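Local coordinates for protein linoleate 11-lipoxygenase (Gaeumannomyces graminis, PDB 5FX8) that oxygenates linoleic and alpha-linolenic acids with a catalytic manganese ion, giving 11S- and 13R-hydroperoxy fatty acids, at residues L250-N255 / D269-A274. Sequence-based numbering, arbitrary orientation.
Sequences LAIKTN and DDWLLA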
# COMPACT_ATOMS: atom_id res chain seq x y z
N LEU A 250 11.06 -18.44 22.89
CA LEU A 250 11.24 -19.58 23.76
C LEU A 250 11.06 -20.90 23.01
O LEU A 250 12.01 -21.66 22.89
CB LEU A 250 10.29 -19.48 24.97
CG LEU A 250 10.72 -20.26 26.21
CD1 LEU A 250 10.10 -19.72 27.48
CD2 LEU A 250 10.36 -21.70 26.08
N ALA A 251 9.88 -21.18 22.47
CA ALA A 251 9.66 -22.43 21.77
C ALA A 251 8.70 -22.22 20.61
O ALA A 251 7.96 -21.23 20.55
CB ALA A 251 9.11 -23.50 22.71
N ILE A 252 8.72 -23.16 19.67
CA ILE A 252 7.82 -23.15 18.52
C ILE A 252 7.30 -24.56 18.33
O ILE A 252 8.08 -25.50 18.20
CB ILE A 252 8.53 -22.65 17.24
CG1 ILE A 252 9.00 -21.21 17.42
CG2 ILE A 252 7.60 -22.74 16.04
CD1 ILE A 252 9.77 -20.65 16.25
N LYS A 253 5.98 -24.71 18.31
CA LYS A 253 5.34 -26.00 18.11
C LYS A 253 4.57 -25.98 16.79
O LYS A 253 3.72 -25.11 16.59
CB LYS A 253 4.39 -26.31 19.27
CG LYS A 253 4.04 -27.75 19.40
CD LYS A 253 2.89 -27.95 20.32
CE LYS A 253 2.65 -29.41 20.52
NZ LYS A 253 1.33 -29.58 21.11
N THR A 254 4.85 -26.95 15.92
CA THR A 254 4.32 -26.90 14.55
C THR A 254 2.84 -27.24 14.48
O THR A 254 2.16 -26.78 13.56
CB THR A 254 5.02 -27.90 13.66
OG1 THR A 254 4.55 -29.20 14.00
CG2 THR A 254 6.52 -27.82 13.84
N ASN A 255 2.36 -28.09 15.37
CA ASN A 255 0.96 -28.52 15.39
C ASN A 255 0.54 -29.26 14.14
O ASN A 255 -0.65 -29.29 13.84
CB ASN A 255 0.00 -27.35 15.60
CG ASN A 255 0.11 -26.75 16.95
OD1 ASN A 255 0.25 -25.55 17.07
ND2 ASN A 255 0.03 -27.58 17.98
N ASP A 269 20.02 -25.37 12.19
CA ASP A 269 19.09 -25.37 11.06
C ASP A 269 17.69 -25.74 11.49
O ASP A 269 16.73 -25.27 10.89
CB ASP A 269 19.55 -26.32 9.98
CG ASP A 269 20.83 -25.88 9.34
OD1 ASP A 269 21.03 -24.66 9.23
OD2 ASP A 269 21.64 -26.75 8.98
N ASP A 270 17.53 -26.57 12.51
CA ASP A 270 16.18 -26.87 12.97
C ASP A 270 15.52 -25.62 13.54
O ASP A 270 14.35 -25.35 13.25
CB ASP A 270 16.18 -27.97 14.00
CG ASP A 270 16.44 -29.33 13.40
OD1 ASP A 270 16.40 -29.47 12.16
OD2 ASP A 270 16.69 -30.28 14.18
N TRP A 271 16.24 -24.87 14.37
CA TRP A 271 15.62 -23.69 14.96
C TRP A 271 15.37 -22.65 13.91
O TRP A 271 14.30 -22.02 13.89
CB TRP A 271 16.50 -23.11 16.07
CG TRP A 271 16.04 -21.77 16.57
CD1 TRP A 271 16.71 -20.61 16.46
CD2 TRP A 271 14.80 -21.45 17.23
NE1 TRP A 271 16.00 -19.58 17.02
CE2 TRP A 271 14.82 -20.06 17.50
CE3 TRP A 271 13.69 -22.20 17.63
CZ2 TRP A 271 13.78 -19.41 18.14
CZ3 TRP A 271 12.65 -21.54 18.28
CH2 TRP A 271 12.70 -20.17 18.53
N LEU A 272 16.32 -22.46 13.00
CA LEU A 272 16.10 -21.50 11.93
C LEU A 272 14.89 -21.89 11.10
O LEU A 272 14.06 -21.03 10.76
CB LEU A 272 17.36 -21.39 11.07
CG LEU A 272 17.26 -20.51 9.84
CD1 LEU A 272 16.84 -19.12 10.18
CD2 LEU A 272 18.57 -20.46 9.14
N LEU A 273 14.72 -23.18 10.82
CA LEU A 273 13.57 -23.62 10.03
C LEU A 273 12.28 -23.47 10.79
O LEU A 273 11.22 -23.25 10.19
CB LEU A 273 13.74 -25.08 9.60
CG LEU A 273 12.67 -25.57 8.62
CD1 LEU A 273 12.69 -24.73 7.39
CD2 LEU A 273 12.92 -26.98 8.26
N ALA A 274 12.33 -23.61 12.11
CA ALA A 274 11.13 -23.38 12.90
C ALA A 274 10.71 -21.92 12.81
O ALA A 274 9.52 -21.61 12.65
CB ALA A 274 11.39 -23.79 14.34
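Ile252 reaches from the strand into the angle between Trp271 and Ala274, two residues nearly one turn apart on the helix, and these three buried residues carry the contact. The CD1 methyl of Ile252 does most of the touching. On the tryptophan it meets the outer end of the six-membered ring, with CD1 of Ile252 3.6 Å from CZ3 of Trp271 and nearly as close to CH2. CG1 of Ile252 follows behind, 3.8 Å from CZ3 of Trp271, so the last two carbons of the branch both bear on that corner of the indole. CD1 comes onto the ring obliquely, and the two side chains cross at about a right angle. On the other side of the angle, CD1 of Ile252 lies 3.7 Å from the backbone O of Ala274 and 4.0 Å from its CB; the CA atoms of Ile252 and Ala274 are 6.5 Å apart.

Ile252 holds CG1 anti to its own carbonyl carbon (chi1 -62°) and then extends fully (chi2 177°), which carries CD1 out to the helix. Trp271 starts from a bond that does not aim at the strand, yet the length of the indole brings its six-membered ring there. The opposite end of the ring system is tied down by a hydrogen bond from NE1 to OD1 of Asp161, which helps fix the rotation of the indole. Tyr262, on the neighbouring strand 261-262, also packs on Ala274 and is hydrogen-bonded, backbone to backbone, with Ile252.

No hydrogen bond links the two segments. This is apolar strand-on-helix packing away from the manganese site, joining strand 246-253 of the five-stranded antiparallel sheet to the first turns of the long helix 268-305, which farther along supplies the metal ligands His290 and His294 of the lipoxygenase fold.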